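Local coordinates for beta sliding clamp (Bartonella birtlesii LL-WM9, PDB 6PTR), which probably encircles DNA as a ring-shaped head-to-tail homodimer and tethers DNA polymerases and other proteins to it for processive replication, at residues N166-I172 and M204-P210; R181-T185 and F256-Q260; L57-E63 and S244-K250; D150-F154 and D341-Q345; H26-E30 and K212-E216. All coordinates share one frame; numbering follows the deposited sequence.

Interaction 1. Residues N166-I172 and M204-P210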
# COMPACT_ATOMS: atom_id res chain seq x y z
N ASN C 166 0.81 22.82 14.87
CA ASN C 166 1.04 21.39 14.66
C ASN C 166 0.67 20.60 15.92
O ASN C 166 1.45 19.84 16.45
CB ASN C 166 2.49 21.13 14.26
CG ASN C 166 2.73 21.28 12.75
OD1 ASN C 166 3.16 20.34 12.07
ND2 ASN C 166 2.44 22.47 12.22
N GLY C 167 -0.54 20.82 16.39
CA GLY C 167 -1.00 20.11 17.58
C GLY C 167 -2.41 20.56 17.89
O GLY C 167 -3.03 21.28 17.10
N ILE C 168 -2.91 20.14 19.05
CA ILE C 168 -4.27 20.45 19.47
C ILE C 168 -4.21 21.34 20.69
O ILE C 168 -3.48 21.05 21.64
CB ILE C 168 -5.07 19.17 19.77
CG1 ILE C 168 -5.30 18.37 18.50
CG2 ILE C 168 -6.41 19.54 20.45
CD1 ILE C 168 -6.05 17.04 18.78
N TYR C 169 -4.99 22.41 20.69
CA TYR C 169 -5.01 23.32 21.83
C TYR C 169 -6.04 22.79 22.82
O TYR C 169 -7.23 22.83 22.56
CB TYR C 169 -5.35 24.73 21.38
CG TYR C 169 -5.33 25.77 22.49
CD1 TYR C 169 -4.28 25.83 23.40
CD2 TYR C 169 -6.38 26.69 22.64
CE1 TYR C 169 -4.26 26.78 24.44
CE2 TYR C 169 -6.35 27.64 23.66
CZ TYR C 169 -5.29 27.68 24.53
OH TYR C 169 -5.27 28.61 25.54
N PHE C 170 -5.55 22.33 23.98
CA PHE C 170 -6.29 21.59 25.01
C PHE C 170 -6.45 22.57 26.16
O PHE C 170 -5.44 22.95 26.77
CB PHE C 170 -5.43 20.38 25.37
CG PHE C 170 -6.03 19.37 26.33
CD1 PHE C 170 -6.80 18.32 25.87
CD2 PHE C 170 -5.65 19.37 27.66
CE1 PHE C 170 -7.28 17.36 26.74
CE2 PHE C 170 -6.14 18.39 28.54
CZ PHE C 170 -6.95 17.39 28.07
N HIS C 171 -7.68 23.03 26.43
CA HIS C 171 -7.84 24.17 27.34
C HIS C 171 -9.24 24.18 27.96
O HIS C 171 -10.16 23.50 27.49
CB HIS C 171 -7.55 25.50 26.59
CG HIS C 171 -8.51 25.81 25.47
ND1 HIS C 171 -8.59 25.05 24.33
CD2 HIS C 171 -9.39 26.83 25.31
CE1 HIS C 171 -9.48 25.58 23.50
NE2 HIS C 171 -9.98 26.67 24.07
N ILE C 172 -9.38 25.00 29.01
CA ILE C 172 -10.62 25.17 29.75
C ILE C 172 -11.32 26.43 29.29
O ILE C 172 -10.67 27.46 29.03
CB ILE C 172 -10.35 25.23 31.26
CG1 ILE C 172 -9.73 23.90 31.74
CG2 ILE C 172 -11.61 25.54 32.04
CD1 ILE C 172 -10.47 22.69 31.26
N MET C 204 -6.35 24.56 35.14
CA MET C 204 -5.55 23.86 34.14
C MET C 204 -5.05 24.86 33.10
O MET C 204 -5.85 25.63 32.56
CB MET C 204 -6.36 22.78 33.43
CG MET C 204 -5.52 21.94 32.50
SD MET C 204 -6.50 20.91 31.41
CE MET C 204 -6.69 22.01 30.00
N PRO C 205 -3.75 24.87 32.79
CA PRO C 205 -3.26 25.75 31.73
C PRO C 205 -3.73 25.28 30.37
O PRO C 205 -3.96 24.09 30.15
CB PRO C 205 -1.74 25.64 31.86
CG PRO C 205 -1.52 24.27 32.40
CD PRO C 205 -2.67 24.06 33.37
N GLY C 206 -3.85 26.23 29.44
CA GLY C 206 -4.10 25.87 28.05
C GLY C 206 -2.79 25.42 27.43
O GLY C 206 -1.79 26.15 27.48
N VAL C 207 -2.78 24.22 26.84
CA VAL C 207 -1.56 23.64 26.29
C VAL C 207 -1.80 23.11 24.89
O VAL C 207 -2.92 22.79 24.48
CB VAL C 207 -1.01 22.51 27.19
CG1 VAL C 207 -0.80 23.01 28.63
CG2 VAL C 207 -1.95 21.30 27.17
N ILE C 208 -0.71 22.97 24.15
CA ILE C 208 -0.74 22.49 22.76
C ILE C 208 -0.13 21.10 22.75
O ILE C 208 1.08 20.95 22.97
CB ILE C 208 0.00 23.43 21.81
CG1 ILE C 208 -0.61 24.83 21.86
CG2 ILE C 208 -0.03 22.87 20.37
CD1 ILE C 208 0.27 25.87 21.13
N ILE C 209 -0.96 20.09 22.52
CA ILE C 209 -0.46 18.71 22.47
C ILE C 209 0.10 18.45 21.08
O ILE C 209 -0.62 18.65 20.09
CB ILE C 209 -1.58 17.71 22.77
CG1 ILE C 209 -2.28 18.09 24.07
CG2 ILE C 209 -1.02 16.28 22.73
CD1 ILE C 209 -3.64 17.38 24.27
N PRO C 210 1.36 18.03 20.94
CA PRO C 210 1.95 17.86 19.59
C PRO C 210 1.23 16.81 18.75
O PRO C 210 0.70 15.81 19.26
CB PRO C 210 3.39 17.42 19.88
CG PRO C 210 3.64 17.86 21.31
CD PRO C 210 2.33 17.75 22.01
O HOH W 1 -7.04 26.33 30.00
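Phe170 and Val207 form a hydrogen-bonded antiparallel pair, and Ile168 and Ile209 form a second. Four backbone bonds join the strands. The straightest runs from Phe170 N to Val207 O, 2.7 Å long with an angle of 179° at the hydrogen. Tyr169 and Ile208 make the non-hydrogen-bonded pair between them. Beyond the last paired residues a water continues the link. It accepts from Ile172 N and donates to Met204 O.

The apolar contacts gather round Phe170. Its side chain leaves the sheet on the face of Val207 and Ile209; CG is anti to the backbone N (chi1 -175°). Ile209 CD1 reaches Phe170 CB at 3.7 Å. Met204 meets the CD2/CE2 side of the ring and crosses Phe170 at about a right angle. Its chain bends at chi3 (91°), and the methyl CE sits 3.7 Å from Phe170 CD2. Met204 SD lies 4.9 Å from the centroid of the Phe170 ring, an oblique Met-aromatic contact. Ile172 CG1 packs on Met204 CB at 3.9 Å.

On the other face, Tyr169 CE1 lies 3.6 Å from Gly206 C. His171 CB covers one face of the Tyr169 ring near its rim. His171 ND1 donates to Tyr169 O at 3.1 Å from above the carbonyl plane, while its NE2 is bonded to Tyr259 OH.

Strand 207-210 is an outermost strand of its sheet within the chain, and strand 167-173 separates it from strand 179-185. Ile168 packs on helix 142-152. Phe170 and Met204 both reach Phe138 of strand 136-141, and Pro210 occupies the N-cap position of helix 211-221.

Interaction 2. Residues R181-T185 and F256-Q260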
# COMPACT_ATOMS: atom_id res chain seq x y z
N ARG C 181 -12.13 21.96 26.29
CA ARG C 181 -12.24 22.17 24.86
C ARG C 181 -10.95 21.77 24.17
O ARG C 181 -9.86 21.97 24.70
CB ARG C 181 -12.58 23.65 24.54
CG ARG C 181 -12.60 24.00 23.06
CD ARG C 181 -13.10 25.46 22.92
NE ARG C 181 -14.54 25.61 23.14
CZ ARG C 181 -15.17 26.78 23.19
NH1 ARG C 181 -14.47 27.91 23.07
NH2 ARG C 181 -16.48 26.83 23.36
N LEU C 182 -11.09 21.20 22.98
CA LEU C 182 -9.97 20.94 22.09
C LEU C 182 -10.25 21.67 20.79
O LEU C 182 -11.36 21.57 20.28
CB LEU C 182 -9.79 19.45 21.78
CG LEU C 182 -9.23 18.55 22.89
CD1 LEU C 182 -10.16 18.46 24.06
CD2 LEU C 182 -8.99 17.17 22.30
N VAL C 183 -9.24 22.38 20.29
CA VAL C 183 -9.30 23.08 19.01
C VAL C 183 -8.08 22.68 18.18
O VAL C 183 -6.95 22.63 18.69
CB VAL C 183 -9.37 24.61 19.17
CG1 VAL C 183 -9.23 25.31 17.79
CG2 VAL C 183 -10.68 25.02 19.83
N ALA C 184 -8.30 22.44 16.89
CA ALA C 184 -7.20 22.26 15.96
C ALA C 184 -7.50 23.04 14.69
O ALA C 184 -8.65 23.15 14.26
CB ALA C 184 -6.98 20.78 15.59
N THR C 185 -6.45 23.55 14.08
CA THR C 185 -6.63 24.25 12.82
C THR C 185 -5.34 24.19 12.03
O THR C 185 -4.25 24.06 12.59
CB THR C 185 -7.06 25.70 13.07
OG1 THR C 185 -7.32 26.35 11.81
CG2 THR C 185 -5.96 26.45 13.78
N PHE C 256 -1.02 29.48 21.26
CA PHE C 256 -2.02 29.19 20.23
C PHE C 256 -2.79 30.46 19.86
O PHE C 256 -3.01 31.33 20.71
CB PHE C 256 -2.98 28.11 20.75
CG PHE C 256 -3.74 27.39 19.67
CD1 PHE C 256 -3.10 26.42 18.91
CD2 PHE C 256 -5.08 27.68 19.41
CE1 PHE C 256 -3.79 25.73 17.91
CE2 PHE C 256 -5.77 26.99 18.42
CZ PHE C 256 -5.11 26.00 17.67
N PRO C 257 -3.19 30.61 18.59
CA PRO C 257 -3.91 31.84 18.19
C PRO C 257 -5.25 32.00 18.89
O PRO C 257 -5.82 31.06 19.46
CB PRO C 257 -4.11 31.68 16.67
CG PRO C 257 -3.03 30.70 16.24
CD PRO C 257 -2.83 29.77 17.43
N ASP C 258 -5.76 33.23 18.83
CA ASP C 258 -7.05 33.62 19.40
C ASP C 258 -8.14 33.12 18.45
O ASP C 258 -8.79 33.87 17.71
CB ASP C 258 -7.08 35.13 19.60
CG ASP C 258 -8.34 35.62 20.29
OD1 ASP C 258 -9.18 34.80 20.71
OD2 ASP C 258 -8.46 36.85 20.41
N TYR C 259 -8.32 31.79 18.47
CA TYR C 259 -9.15 31.10 17.48
C TYR C 259 -10.62 31.50 17.56
O TYR C 259 -11.33 31.34 16.57
CB TYR C 259 -9.03 29.57 17.65
CG TYR C 259 -9.64 29.13 18.95
CD1 TYR C 259 -11.00 28.84 19.05
CD2 TYR C 259 -8.87 29.10 20.12
CE1 TYR C 259 -11.58 28.51 20.25
CE2 TYR C 259 -9.46 28.76 21.34
CZ TYR C 259 -10.80 28.48 21.39
OH TYR C 259 -11.41 28.17 22.58
N GLN C 260 -11.10 31.99 18.71
CA GLN C 260 -12.50 32.38 18.79
C GLN C 260 -12.82 33.50 17.81
O GLN C 260 -13.98 33.63 17.39
CB GLN C 260 -12.86 32.80 20.22
CG GLN C 260 -12.78 31.62 21.17
CD GLN C 260 -13.09 31.99 22.61
OE1 GLN C 260 -13.68 33.03 22.88
NE2 GLN C 260 -12.70 31.12 23.54
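Strand 181-185 and the loop 256-260 run at 104° to each other, end to end, and come closest in backbone at Val183 and Tyr259, whose CA atoms are 8.2 Å apart. Side chains therefore bridge the gap. Arg181, Val183 and Thr185 all point toward the loop.

Val183 stands in the middle and uses both methyls. CG2 sits over one face of the Tyr259 ring, 3.8 Å from the centroid and 19° off the normal, a CH-pi contact displaced toward the rim. CG1 turns to Phe256 and lies 3.9 Å from its CE2. Thr185 CG2 meets the end of the same ring, 4.0 Å from Phe256 CZ.

Arg181 supplies the polar contact. Its chain bends at chi3 (-75°). NH1 donates to Tyr259 OH at 3.1 Å, nearly straight and in the guanidinium plane. The guanidinium stands steeply against the Tyr259 ring and meets it at the edge. Gln260 NE2 also points to Tyr259 OH, but that bond is weak at 3.4 Å. Arg181 NE forms a salt bridge with Asp194.

Griselimycin lies beside this contact: Thr185 and Pro257 pack on apolar side chains of the peptide, and Asp258 makes backbone hydrogen bonds with it. The contact thus joins strand 179-185 to a wall of the peptide site.

The Tyr259 hydroxyl is a shared polar centre at the edge of an apolar patch. His171 NE2 bonds to it as well as Arg181, which should hold the hydroxyl in place, while Val183 CG2 covers the ring face.

Interaction 3. Residues L57-E63 and S244-K250. With EDO (1,2-ethanediol), chain Q.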
# COMPACT_ATOMS: atom_id res chain seq x y z
N LEU C 57 12.70 11.35 22.20
CA LEU C 57 13.10 12.48 23.06
C LEU C 57 11.99 13.51 23.23
O LEU C 57 12.03 14.28 24.20
CB LEU C 57 14.38 13.17 22.54
CG LEU C 57 15.62 12.28 22.46
CD1 LEU C 57 16.81 13.08 21.97
CD2 LEU C 57 15.89 11.64 23.81
N ASP C 58 11.01 13.54 22.33
CA ASP C 58 9.85 14.41 22.52
C ASP C 58 8.66 13.66 23.10
O ASP C 58 7.90 14.21 23.91
CB ASP C 58 9.42 15.05 21.20
CG ASP C 58 10.46 16.01 20.66
OD1 ASP C 58 11.19 16.60 21.47
OD2 ASP C 58 10.55 16.16 19.42
N LEU C 59 8.50 12.41 22.69
CA LEU C 59 7.42 11.53 23.11
C LEU C 59 8.04 10.24 23.62
O LEU C 59 8.93 9.69 22.98
CB LEU C 59 6.48 11.22 21.94
CG LEU C 59 5.32 10.24 22.17
CD1 LEU C 59 4.37 10.77 23.24
CD2 LEU C 59 4.57 10.03 20.82
N GLU C 60 7.55 9.76 24.75
CA GLU C 60 7.98 8.48 25.31
C GLU C 60 6.75 7.62 25.54
O GLU C 60 5.72 8.12 25.96
CB GLU C 60 8.71 8.68 26.64
CG GLU C 60 9.14 7.42 27.37
CD GLU C 60 9.55 7.73 28.79
OE1 GLU C 60 8.67 7.76 29.68
OE2 GLU C 60 10.75 7.99 29.01
N VAL C 61 6.85 6.32 25.24
CA VAL C 61 5.76 5.38 25.49
C VAL C 61 6.32 4.19 26.25
O VAL C 61 7.42 3.72 25.96
CB VAL C 61 5.10 4.91 24.18
CG1 VAL C 61 3.91 3.99 24.46
CG2 VAL C 61 4.65 6.12 23.38
N THR C 62 5.57 3.73 27.25
CA THR C 62 5.93 2.50 27.95
C THR C 62 4.71 1.60 27.99
O THR C 62 3.58 2.07 28.08
CB THR C 62 6.40 2.77 29.37
OG1 THR C 62 5.31 3.31 30.14
CG2 THR C 62 7.58 3.77 29.37
N GLU C 63 4.95 0.30 27.91
CA GLU C 63 3.90 -0.66 28.20
C GLU C 63 4.51 -1.77 29.02
O GLU C 63 5.67 -2.14 28.80
CB GLU C 63 3.26 -1.28 26.96
CG GLU C 63 1.99 -2.06 27.40
CD GLU C 63 1.48 -2.95 26.34
OE1 GLU C 63 0.98 -4.05 26.65
OE2 GLU C 63 1.60 -2.54 25.18
N SER C 244 -2.16 -0.56 30.59
CA SER C 244 -0.77 -0.75 30.97
C SER C 244 0.17 0.15 30.17
O SER C 244 1.39 -0.08 30.17
CB SER C 244 -0.37 -2.21 30.78
OG SER C 244 -0.65 -2.55 29.43
N VAL C 245 -0.36 1.18 29.52
CA VAL C 245 0.40 2.04 28.63
C VAL C 245 0.49 3.43 29.25
O VAL C 245 -0.49 3.93 29.81
CB VAL C 245 -0.24 2.10 27.23
CG1 VAL C 245 0.53 3.03 26.30
CG2 VAL C 245 -0.34 0.70 26.65
N VAL C 246 1.67 4.04 29.15
CA VAL C 246 1.83 5.44 29.54
C VAL C 246 2.49 6.19 28.39
O VAL C 246 3.55 5.77 27.92
CB VAL C 246 2.67 5.58 30.83
CG1 VAL C 246 2.83 7.06 31.18
CG2 VAL C 246 2.05 4.82 32.01
N PHE C 247 1.86 7.28 27.95
CA PHE C 247 2.41 8.23 26.97
C PHE C 247 2.84 9.51 27.68
O PHE C 247 2.00 10.13 28.34
CB PHE C 247 1.37 8.68 25.93
CG PHE C 247 0.93 7.63 24.97
CD1 PHE C 247 1.62 7.42 23.80
CD2 PHE C 247 -0.22 6.89 25.22
CE1 PHE C 247 1.20 6.46 22.89
CE2 PHE C 247 -0.65 5.93 24.31
CZ PHE C 247 0.06 5.71 23.14
N THR C 248 4.09 9.94 27.50
CA THR C 248 4.51 11.22 28.05
C THR C 248 5.10 12.05 26.92
O THR C 248 5.99 11.59 26.21
CB THR C 248 5.54 11.07 29.17
OG1 THR C 248 5.04 10.15 30.15
CG2 THR C 248 5.77 12.45 29.85
N SER C 249 4.59 13.28 26.76
CA SER C 249 4.97 14.11 25.62
C SER C 249 5.36 15.50 26.10
O SER C 249 4.75 16.04 27.03
CB SER C 249 3.83 14.24 24.62
OG SER C 249 4.24 15.05 23.51
N LYS C 250 6.39 16.06 25.48
CA LYS C 250 6.57 17.50 25.59
C LYS C 250 5.34 18.20 25.03
O LYS C 250 4.59 17.64 24.24
CB LYS C 250 7.83 17.95 24.84
CG LYS C 250 9.10 17.53 25.56
CD LYS C 250 10.35 17.86 24.78
CE LYS C 250 11.55 17.20 25.43
NZ LYS C 250 12.80 17.37 24.64
C1 EDO Q . 9.21 13.20 27.09
O1 EDO Q . 10.21 14.22 26.98
C2 EDO Q . 9.86 11.93 27.64
O2 EDO Q . 9.72 11.89 29.06
O HOH W 2 5.88 7.51 29.18
O HOH W 3 3.75 1.24 31.20
O HOH W 4 -0.02 -5.28 28.61
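Lys250 reaches back across the end of the strand pair to Leu57 and Asp58. Its CB lies 3.9 Å from Asp58 O. CG lies near both Asp58 O and O1 of a bound ethanediol, probably from the crystallisation liquor. CD comes 3.6 Å from Asp58 OD1. CE touches Leu57 O and also faces the ethanediol O1. At the tip, NZ makes a weak hydrogen bond to Leu57 O at 3.2 Å and a long salt bridge to Asp58 OD1 at 3.6 Å. The chain is extended beyond CG.

Along the rest of the contact, strands 59-63 and 245-250 are nearly antiparallel, at 171°. Glu60 with Thr248 and Thr62 with Val246 are the hydrogen-bonded pairs, each with two backbone bonds. Lys250 N adds a fifth bond, to Asp58 O at 2.9 Å.

Val61 and Phe247 lie side by side and point the same way. Val61 is modelled in two conformers; in the one given, its CG1 lies over one face of the Phe247 ring. Leu59 CD1 packs on Ser249 CB at 3.8 Å. On the face of Glu60 and Thr248, one water bridges Glu60 OE1 and Thr248 OG1, which Arg239 NE also bonds. Another joins Thr62 OG1 to Ser244 O. At the strand end, a third joins Ser244 OG to Glu63 OE1, which Ser21 OG also bonds.

The pairing splices strands of the N-terminal and central domains into one eight-stranded antiparallel sheet. Strand 49-55 lies beyond strand 59-69, and strand 237-242 beyond strand 245-250. Helix 211-221 covers Leu59, Phe247 and Ser249, while helix 15-26 meets Glu63 and Val245.

Interaction 4. Residues D150-F154 and D341-Q345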
# COMPACT_ATOMS: atom_id res chain seq x y z
N ASP C 150 -11.02 12.38 17.92
CA ASP C 150 -11.64 12.10 16.62
C ASP C 150 -12.26 13.35 16.01
O ASP C 150 -12.28 13.49 14.78
CB ASP C 150 -12.74 11.04 16.75
CG ASP C 150 -12.19 9.63 16.79
OD1 ASP C 150 -11.05 9.40 16.34
OD2 ASP C 150 -12.94 8.74 17.25
N CYS C 151 -12.79 14.25 16.84
CA CYS C 151 -13.37 15.48 16.29
C CYS C 151 -12.33 16.45 15.76
O CYS C 151 -12.68 17.33 14.95
CB CYS C 151 -14.20 16.20 17.34
SG CYS C 151 -15.74 15.41 17.82
N THR C 152 -11.06 16.35 16.18
CA THR C 152 -10.10 17.43 15.96
C THR C 152 -8.82 17.02 15.25
O THR C 152 -8.19 17.88 14.63
CB THR C 152 -9.73 18.09 17.30
OG1 THR C 152 -9.35 17.08 18.24
CG2 THR C 152 -10.92 18.86 17.87
N GLN C 153 -8.42 15.75 15.31
CA GLN C 153 -7.11 15.36 14.76
C GLN C 153 -6.96 15.73 13.28
O GLN C 153 -5.89 16.17 12.85
CB GLN C 153 -6.89 13.87 14.96
CG GLN C 153 -5.58 13.40 14.43
CD GLN C 153 -5.46 11.90 14.57
OE1 GLN C 153 -6.48 11.21 14.67
NE2 GLN C 153 -4.24 11.40 14.57
N PHE C 154 -8.00 15.51 12.48
CA PHE C 154 -7.86 15.71 11.04
C PHE C 154 -7.50 17.14 10.69
O PHE C 154 -6.94 17.38 9.61
CB PHE C 154 -9.15 15.32 10.31
CG PHE C 154 -10.21 16.38 10.38
CD1 PHE C 154 -10.92 16.60 11.57
CD2 PHE C 154 -10.47 17.19 9.29
CE1 PHE C 154 -11.88 17.60 11.66
CE2 PHE C 154 -11.43 18.18 9.36
CZ PHE C 154 -12.13 18.40 10.53
N ASP C 341 -13.23 16.10 3.90
CA ASP C 341 -12.75 15.87 5.26
C ASP C 341 -13.83 16.17 6.28
O ASP C 341 -14.11 15.36 7.17
CB ASP C 341 -11.50 16.71 5.55
CG ASP C 341 -10.28 16.27 4.77
OD1 ASP C 341 -10.22 15.10 4.30
OD2 ASP C 341 -9.35 17.09 4.65
N ILE C 342 -14.48 17.34 6.15
CA ILE C 342 -15.47 17.72 7.15
C ILE C 342 -16.74 16.90 7.01
O ILE C 342 -17.33 16.47 8.01
CB ILE C 342 -15.73 19.23 7.06
CG1 ILE C 342 -14.46 19.98 7.48
CG2 ILE C 342 -16.91 19.62 7.93
CD1 ILE C 342 -14.48 21.47 7.07
N ALA C 343 -17.17 16.64 5.77
CA ALA C 343 -18.32 15.75 5.59
C ALA C 343 -18.07 14.40 6.25
O ALA C 343 -18.98 13.81 6.86
CB ALA C 343 -18.62 15.57 4.10
N GLY C 344 -16.84 13.89 6.15
CA GLY C 344 -16.47 12.65 6.82
C GLY C 344 -16.52 12.70 8.34
O GLY C 344 -16.61 11.65 8.97
N GLN C 345 -16.47 13.89 8.94
CA GLN C 345 -16.56 14.00 10.39
C GLN C 345 -17.97 13.80 10.92
O GLN C 345 -18.15 13.44 12.09
CB GLN C 345 -16.07 15.37 10.86
CG GLN C 345 -14.60 15.57 10.62
CD GLN C 345 -13.78 14.71 11.52
OE1 GLN C 345 -13.17 13.74 11.09
NE2 GLN C 345 -13.78 15.05 12.81
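Phe154 and Gln345 approach from opposite directions, and their flat groups stack. The ring and amide planes are 28° apart. Gln345 CG lies over one face of the Phe154 ring, 3.9 Å from its centroid and displaced toward the rim, a CH-pi contact. The amide continues along the ring: Gln345 CD is 3.4 Å from Phe154 CD1, and Gln345 NE2 is 3.4 Å from Phe154 CE1. Gln345 bends at chi2 (-70°), and this fold lays the amide against the ring.

The rest of Phe154 meets residues one turn before Gln345 in helix 336-345. Asp341 CB sits 3.9 Å from Phe154 CD2, with its carboxylate plane turned 71° from the ring. Ile342 CG1 comes 4.0 Å from Phe154 CE2. Both side chains approach the ring at a slant.

Past the ring, the amide reaches the backbone of Asp150. Gln345 NE2 donates to Asp150 O at 2.9 Å, almost perfectly straight. The oxygen is met on a lone pair in its carbonyl plane and also lies in the plane of the amide. The same nitrogen is 3.3 Å from Cys151 O.

Asp341 turns its charge elsewhere, with salt bridges to Arg189 and Arg337. Asp150 pairs with Lys146. Cys151 and Ile342 both touch Tyr374 of strand 372-376.

The contact joins the region of helix 142-152 in the central domain to helix 336-345 in the C-terminal domain. Its chemistry is mixed. A stacked ring holds the amide flat, and the amide serves a backbone oxygen. Gln345 NE2 is also bonded to Tyr374 OH, so two oxygens grip the nitrogen and should fix the rotation of the amide.

Interaction 5. Residues H26-E30 and K212-E216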
# COMPACT_ATOMS: atom_id res chain seq x y z
N HIS C 26 6.81 0.31 19.58
CA HIS C 26 7.85 0.42 18.56
C HIS C 26 7.57 1.54 17.57
O HIS C 26 8.52 2.12 17.03
CB HIS C 26 8.03 -0.92 17.83
CG HIS C 26 7.11 -1.13 16.67
ND1 HIS C 26 5.78 -1.48 16.82
CD2 HIS C 26 7.33 -1.06 15.34
CE1 HIS C 26 5.22 -1.60 15.63
NE2 HIS C 26 6.14 -1.35 14.71
N ARG C 27 6.30 1.87 17.31
CA ARG C 27 6.02 2.86 16.28
C ARG C 27 6.44 4.28 16.67
O ARG C 27 6.41 5.17 15.82
CB ARG C 27 4.54 2.84 15.89
CG ARG C 27 3.57 2.18 16.88
CD ARG C 27 2.14 2.12 16.29
NE ARG C 27 1.10 2.09 17.32
CZ ARG C 27 0.26 1.08 17.53
NH1 ARG C 27 0.33 -0.02 16.78
NH2 ARG C 27 -0.65 1.16 18.50
N VAL C 28 6.84 4.50 17.92
CA VAL C 28 7.33 5.81 18.35
C VAL C 28 8.71 6.06 17.77
O VAL C 28 9.10 7.22 17.52
CB VAL C 28 7.30 5.85 19.89
CG1 VAL C 28 8.26 6.88 20.45
CG2 VAL C 28 5.89 6.15 20.32
N VAL C 29 9.45 4.99 17.49
CA VAL C 29 10.77 5.11 16.91
C VAL C 29 10.65 5.68 15.50
O VAL C 29 9.83 5.23 14.69
CB VAL C 29 11.47 3.75 16.92
CG1 VAL C 29 12.78 3.82 16.15
CG2 VAL C 29 11.70 3.30 18.35
N GLU C 30 11.45 6.69 15.20
CA GLU C 30 11.49 7.23 13.85
C GLU C 30 12.40 6.37 12.99
O GLU C 30 13.50 5.99 13.40
CB GLU C 30 11.98 8.68 13.88
CG GLU C 30 11.39 9.58 12.78
CD GLU C 30 9.95 9.99 13.05
OE1 GLU C 30 9.12 9.86 12.13
OE2 GLU C 30 9.65 10.45 14.18
N LYS C 212 2.35 14.48 16.85
CA LYS C 212 2.79 13.08 16.93
C LYS C 212 2.18 12.37 18.14
O LYS C 212 1.77 11.21 18.03
CB LYS C 212 4.31 12.98 16.99
CG LYS C 212 4.82 11.51 17.14
CD LYS C 212 6.30 11.41 16.89
CE LYS C 212 6.78 9.94 16.82
NZ LYS C 212 8.23 9.84 16.58
N ALA C 213 2.15 13.03 19.30
CA ALA C 213 1.52 12.44 20.48
C ALA C 213 0.05 12.17 20.21
O ALA C 213 -0.47 11.09 20.55
CB ALA C 213 1.67 13.37 21.69
N VAL C 214 -0.64 13.12 19.57
CA VAL C 214 -2.04 12.90 19.23
C VAL C 214 -2.18 11.66 18.37
O VAL C 214 -3.05 10.82 18.61
CB VAL C 214 -2.64 14.13 18.52
CG1 VAL C 214 -4.03 13.78 17.98
CG2 VAL C 214 -2.71 15.32 19.48
N GLY C 215 -1.30 11.51 17.38
CA GLY C 215 -1.42 10.39 16.45
C GLY C 215 -1.17 9.05 17.11
O GLY C 215 -1.88 8.07 16.85
N GLU C 216 -0.18 8.99 18.00
CA GLU C 216 0.08 7.72 18.67
C GLU C 216 -1.02 7.39 19.67
O GLU C 216 -1.41 6.21 19.82
CB GLU C 216 1.44 7.76 19.36
CG GLU C 216 2.58 7.86 18.37
CD GLU C 216 2.54 6.75 17.33
OE1 GLU C 216 2.45 5.56 17.72
OE2 GLU C 216 2.57 7.07 16.13
O HOH W 5 -0.18 3.78 20.08
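Lys212 NZ is gripped from the loop 26-30 by two oxygens. It donates to Val28 O at 2.9 Å and forms a salt bridge with Glu30 OE2, also at 2.9 Å. The carboxylate oxygen is met on its syn side, 35° out of plane. Glu30 and Lys212 run antiparallel alongside each other. The lysine chain is fully extended, with CG anti to its N (chi1 178°), and spans the gap from the helix.

One helical turn on, Glu216 OE1 lies against the side of Arg27, 3.7 Å from its CG. It forms a long salt bridge with Arg27 NE, also 3.7 Å, near the guanidinium plane. A water accepts from Arg27 NH2 and donates to Glu216 O. Val28 CG2 touches Glu216 CG at 4.2 Å.

Further out, a type I turn from His26 to Val29 sets the shape of the loop, and His26 stacks on Tyr83. Leu59 packs on Val28, Lys212 and Glu216 from the sheet.

Asp56 adds a second salt bridge to Lys212, and Lys219 pairs with Glu216. The ammonium thus has two carboxylates and a carbonyl round it, which would probably stabilise its charge. The link between N-terminal and central domains here is mainly ionic.

How the interactions relate
From the N terminus, the loop 26-30 comes first; helix 211-221 closes the loop in interaction 5. Strand 59-69 follows and is closed by strand 245-250 in interaction 3. These two loops cross, and both tie the N-terminal to the central domain; Val28 packs on Val61 between them. Helix 142-152 then opens interaction 4, closed only at helix 336-345, so it joins the central and C-terminal domains and crosses both earlier loops. Interactions 1 and 2 nest inside interaction 4 and cross each other within the central domain. Interaction 1 also nests inside interactions 3 and 5, while interaction 2 crosses both. Neighbouring strands 167-173 and 179-185 connect interactions 1 and 2.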